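Side-chain contacts in XRE family transcriptional regulator (PDB 6F8H), which is the antitoxin GraA, a HigA-type helix-turn-helix protein that probably counteracts the toxin GraT and binds DNA as a transcriptional regulator: residues E24-E28 with M29-A33; N78-T81 with A82-R86. All coordinates share one frame; numbering follows the deposited sequence.

Contact 1. Residues E24-E28 with M29-A33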
loop_
_atom_site.group_PDB
_atom_site.type_symbol
_atom_site.label_atom_id
_atom_site.label_comp_id
_atom_site.label_asym_id
_atom_site.label_seq_id
_atom_site.Cartn_x
_atom_site.Cartn_y
_atom_site.Cartn_z
ATOM N N GLU A 24 12.502 -15.873 4.605
ATOM C CA GLU A 24 12.426 -15.933 6.055
ATOM C C GLU A 24 11.393 -16.939 6.553
ATOM O O GLU A 24 11.622 -17.620 7.547
ATOM C CB GLU A 24 12.122 -14.547 6.627
ATOM C CG GLU A 24 13.111 -13.479 6.174
ATOM C CD GLU A 24 13.166 -12.295 7.119
ATOM O OE1 GLU A 24 12.600 -12.409 8.228
ATOM O OE2 GLU A 24 13.772 -11.253 6.765
ATOM N N PHE A 25 10.254 -17.036 5.875
ATOM C CA PHE A 25 9.209 -17.945 6.330
ATOM C C PHE A 25 9.298 -19.302 5.658
ATOM O O PHE A 25 9.387 -20.319 6.342
ATOM C CB PHE A 25 7.825 -17.321 6.111
ATOM C CG PHE A 25 7.553 -16.195 7.036
ATOM C CD1 PHE A 25 7.990 -14.922 6.740
ATOM C CD2 PHE A 25 6.910 -16.417 8.247
ATOM C CE1 PHE A 25 7.767 -13.869 7.619
ATOM C CE2 PHE A 25 6.687 -15.377 9.131
ATOM C CZ PHE A 25 7.118 -14.098 8.821
ATOM N N GLN A 26 9.307 -19.323 4.326
ATOM C CA GLN A 26 9.319 -20.587 3.597
ATOM C C GLN A 26 10.584 -21.419 3.793
ATOM O O GLN A 26 10.497 -22.614 4.116
ATOM C CB GLN A 26 9.118 -20.359 2.096
ATOM C CG GLN A 26 8.915 -21.671 1.378
ATOM C CD GLN A 26 8.627 -21.506 -0.090
ATOM O OE1 GLN A 26 9.057 -20.533 -0.719
ATOM N NE2 GLN A 26 7.882 -22.450 -0.649
ATOM N N LYS A 27 11.746 -20.802 3.582
ATOM C CA LYS A 27 13.027 -21.524 3.603
ATOM C C LYS A 27 13.210 -22.276 4.916
ATOM O O LYS A 27 13.769 -23.370 4.946
ATOM C CB LYS A 27 14.196 -20.560 3.380
ATOM C CG LYS A 27 15.585 -21.139 3.670
ATOM C CD LYS A 27 16.635 -20.018 3.750
ATOM C CE LYS A 27 18.044 -20.561 4.011
ATOM N NZ LYS A 27 18.463 -20.394 5.431
ATOM N N GLU A 28 12.706 -21.684 5.992
ATOM C CA GLU A 28 12.769 -22.286 7.304
ATOM C C GLU A 28 11.657 -23.315 7.544
ATOM O O GLU A 28 11.939 -24.507 7.674
ATOM C CB GLU A 28 12.703 -21.197 8.368
ATOM C CG GLU A 28 12.359 -21.719 9.732
ATOM C CD GLU A 28 12.015 -20.613 10.706
ATOM O OE1 GLU A 28 11.846 -19.450 10.264
ATOM O OE2 GLU A 28 11.915 -20.918 11.914
ATOM N N MET A 29 10.403 -22.859 7.594
ATOM C CA MET A 29 9.272 -23.724 7.944
ATOM C C MET A 29 9.058 -24.854 6.952
ATOM O O MET A 29 8.383 -25.834 7.260
ATOM C CB MET A 29 7.989 -22.908 8.055
ATOM C CG MET A 29 8.131 -21.667 8.883
ATOM S SD MET A 29 6.629 -20.677 8.810
ATOM C CE MET A 29 5.496 -21.716 9.739
ATOM N N GLY A 30 9.615 -24.707 5.756
ATOM C CA GLY A 30 9.607 -25.768 4.771
ATOM C C GLY A 30 8.315 -26.038 4.010
ATOM O O GLY A 30 8.207 -27.074 3.358
ATOM N N PHE A 31 7.344 -25.126 4.068
ATOM C CA PHE A 31 6.066 -25.368 3.399
ATOM C C PHE A 31 6.178 -25.263 1.875
ATOM O O PHE A 31 7.032 -24.532 1.347
ATOM C CB PHE A 31 4.982 -24.405 3.918
ATOM C CG PHE A 31 5.325 -22.931 3.777
ATOM C CD1 PHE A 31 5.326 -22.306 2.527
ATOM C CD2 PHE A 31 5.619 -22.165 4.897
ATOM C CE1 PHE A 31 5.626 -20.960 2.402
ATOM C CE2 PHE A 31 5.911 -20.818 4.786
ATOM C CZ PHE A 31 5.920 -20.210 3.533
ATOM N N SER A 32 5.316 -26.005 1.176
ATOM C CA SER A 32 5.124 -25.825 -0.264
ATOM C C SER A 32 4.184 -24.644 -0.515
ATOM O O SER A 32 3.503 -24.176 0.401
ATOM C CB SER A 32 4.541 -27.088 -0.917
ATOM O OG SER A 32 3.171 -27.240 -0.579
ATOM N N ALA A 33 4.127 -24.180 -1.762
ATOM C CA ALA A 33 3.212 -23.103 -2.119
ATOM C C ALA A 33 1.770 -23.530 -1.900
ATOM O O ALA A 33 0.938 -22.748 -1.417
ATOM C CB ALA A 33 3.430 -22.674 -3.570
#
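Gln26 and Phe31 meet twice, once through a ring and once through a backbone carbonyl, where helix 17-29 ends and the chain turns toward the next helix. CA of Gln26 sits over one face of the Phe31 ring, 3.8 Å from its centroid and 28° off the ring normal, a CH-pi contact. CB and CG of Gln26 carry on across the ring, CB lying 3.5 Å from Phe31 CZ. With CG anti to the backbone N (chi1 -171°) and the chain extended beyond it, the Gln26 side chain runs past the ring to the main chain of Phe31. There NE2 of Gln26 donates to Phe31 O over 3.0 Å. The bond is nearly straight at 168°, and the acceptor lies in the amide plane, so the amide is turned to use an N-H squarely. The amide plane lies close to parallel with the ring.

Met29 adds a backbone bond and side-chain contacts to the turn before it: its N donates to Phe25 O at 3.0 Å, and its CG lies 3.1 Å from that same oxygen. Its sulfur reaches the edge of the Phe25 ring, SD being 4.3 Å from Phe25 CD2. Gly30 N closes the helix by donating to Gln26 O over 2.8 Å, and the positive phi of Gly30 then turns the chain out of the helix, a conformation that favours glycine.

Ser32 is the N-cap of helix 33-40, its OG bonding Ala35 N, so the contact spans the exit of one helix and the entry of the next. Gln26 and Ala33 both touch Leu51 on helix 44-51, Phe25 meets the Trp76 ring, and Phe31 packs on Leu103 of the second subunit.

Contact 2. Residues N78-T81 with A82-R86; sequences NLQT and AFDLR
Gln80 and Asp84, one helical turn apart, are joined by a side-chain hydrogen bond laid alongside the backbone bond between the same two residues. NE2 of Gln80 donates to Asp84 OD2 over 2.9 Å at 171°. The acceptor lies almost in the Gln80 amide plane, whereas the donor comes to OD2 from above the carboxylate, 36° out of its plane. A bend at chi2 (63°) brings the Gln80 amide forward along the helix toward Asp84. The other end of that amide is satisfied as well, since OE1 accepts from Val57 N; with both ends engaged, the amide's rotation should be fixed. OD2 also lies 3.0 Å from Gln80 O, but each oxygen has its own donor, Gln80 NE2 on OD2 and Asp84 N on Gln80 O, which probably eases the close approach.

Four backbone donors are met in regular i to i-4 fashion. Ala82 N bonds Asn78 O and Phe83 N bonds Leu79 O, while Asp84 N reaches Gln80 O at 2.9 Å and Leu85 N reaches Thr81 O at 2.8 Å. Thr81 OG1 has a weak hydrogen bond to Leu77 O in the preceding turn.

All of this lies within helix 73-99. Leu79 and Gln80 touch helix 17-29 at Pro17, the Phe83 ring meets His16 edge-to-face, and Asn78 and Thr81 pack on their own counterparts in the second subunit.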
loop_
_atom_site.group_PDB
_atom_site.type_symbol
_atom_site.label_atom_id
_atom_site.label_comp_id
_atom_site.label_asym_id
_atom_site.label_seq_id
_atom_site.Cartn_x
_atom_site.Cartn_y
_atom_site.Cartn_z
ATOM N N ASN A 78 3.164 -2.848 4.909
ATOM C CA ASN A 78 4.302 -1.935 4.975
ATOM C C ASN A 78 5.470 -2.424 4.114
ATOM O O ASN A 78 6.186 -1.620 3.532
ATOM C CB ASN A 78 4.748 -1.721 6.426
ATOM C CG ASN A 78 3.710 -0.964 7.240
ATOM O OD1 ASN A 78 2.772 -0.390 6.686
ATOM N ND2 ASN A 78 3.885 -0.939 8.551
ATOM N N LEU A 79 5.642 -3.740 4.003
ATOM C CA LEU A 79 6.654 -4.269 3.094
ATOM C C LEU A 79 6.262 -3.932 1.662
ATOM O O LEU A 79 7.098 -3.518 0.852
ATOM C CB LEU A 79 6.826 -5.780 3.276
ATOM C CG LEU A 79 7.661 -6.267 4.468
ATOM C CD1 LEU A 79 7.580 -7.790 4.567
ATOM C CD2 LEU A 79 9.132 -5.808 4.355
ATOM N N GLN A 80 4.969 -4.078 1.365
ATOM C CA GLN A 80 4.438 -3.766 0.040
ATOM C C GLN A 80 4.597 -2.285 -0.322
ATOM O O GLN A 80 5.031 -1.966 -1.420
ATOM C CB GLN A 80 2.954 -4.154 -0.058
ATOM C CG GLN A 80 2.375 -3.979 -1.463
ATOM C CD GLN A 80 3.054 -4.876 -2.489
ATOM O OE1 GLN A 80 3.140 -6.098 -2.309
ATOM N NE2 GLN A 80 3.539 -4.274 -3.574
ATOM N N THR A 81 4.227 -1.373 0.574
ATOM C CA THR A 81 4.346 0.044 0.213
ATOM C C THR A 81 5.816 0.498 0.155
ATOM O O THR A 81 6.157 1.350 -0.654
ATOM C CB THR A 81 3.581 0.963 1.170
ATOM O OG1 THR A 81 4.090 0.795 2.485
ATOM C CG2 THR A 81 2.062 0.652 1.153
ATOM N N ALA A 82 6.675 -0.062 0.999
ATOM C CA ALA A 82 8.092 0.278 0.932
ATOM C C ALA A 82 8.661 -0.157 -0.422
ATOM O O ALA A 82 9.388 0.595 -1.079
ATOM C CB ALA A 82 8.863 -0.369 2.069
ATOM N N PHE A 83 8.309 -1.366 -0.838
ATOM C CA PHE A 83 8.738 -1.871 -2.133
ATOM C C PHE A 83 8.215 -0.995 -3.255
ATOM O O PHE A 83 8.964 -0.630 -4.156
ATOM C CB PHE A 83 8.276 -3.313 -2.336
ATOM C CG PHE A 83 8.445 -3.814 -3.746
ATOM C CD1 PHE A 83 9.661 -4.348 -4.174
ATOM C CD2 PHE A 83 7.392 -3.760 -4.639
ATOM C CE1 PHE A 83 9.812 -4.813 -5.466
ATOM C CE2 PHE A 83 7.537 -4.217 -5.927
ATOM C CZ PHE A 83 8.749 -4.748 -6.344
ATOM N N ASP A 84 6.919 -0.677 -3.206
ATOM C CA ASP A 84 6.298 0.154 -4.229
ATOM C C ASP A 84 6.893 1.567 -4.305
ATOM O O ASP A 84 7.054 2.133 -5.387
ATOM C CB ASP A 84 4.786 0.236 -3.979
ATOM C CG ASP A 84 4.077 -1.068 -4.315
ATOM O OD1 ASP A 84 4.547 -1.784 -5.232
ATOM O OD2 ASP A 84 3.066 -1.377 -3.663
ATOM N N LEU A 85 7.201 2.129 -3.147
ATOM C CA LEU A 85 7.789 3.461 -3.084
ATOM C C LEU A 85 9.210 3.454 -3.649
ATOM O O LEU A 85 9.557 4.250 -4.522
ATOM C CB LEU A 85 7.786 3.962 -1.646
ATOM C CG LEU A 85 8.395 5.343 -1.392
ATOM C CD1 LEU A 85 7.620 6.402 -2.149
ATOM C CD2 LEU A 85 8.420 5.679 0.106
ATOM N N ARG A 86 10.018 2.531 -3.156
ATOM C CA ARG A 86 11.393 2.410 -3.622
ATOM C C ARG A 86 11.404 2.220 -5.147
ATOM O O ARG A 86 12.227 2.809 -5.855
ATOM C CB ARG A 86 12.096 1.255 -2.903
ATOM C CG ARG A 86 13.597 1.159 -3.172
ATOM C CD ARG A 86 14.376 2.272 -2.486
ATOM N NE ARG A 86 15.479 2.711 -3.335
ATOM C CZ ARG A 86 15.580 3.930 -3.851
ATOM N NH1 ARG A 86 14.661 4.844 -3.583
ATOM N NH2 ARG A 86 16.610 4.239 -4.622
#

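Both contacts are at the surface, but they hold different elements. Contact 1 joins the end of helix 17-29 to the loop before helix 33-40, about 16 Å from the chain centre; contact 2 stays inside helix 73-99, about 7 Å from it. Their centres are 22 Å apart and their nearest atoms about 7 Å, so they do not touch. A glutamine amide donates in each: in contact 1 to a backbone carbonyl where helical bonding stops, with an aromatic ring packed on the glutamine's CA, and in contact 2 to a carboxylate alongside uninterrupted helical bonds. The second subunit reaches both, through Leu103 at contact 1 and several residues at contact 2.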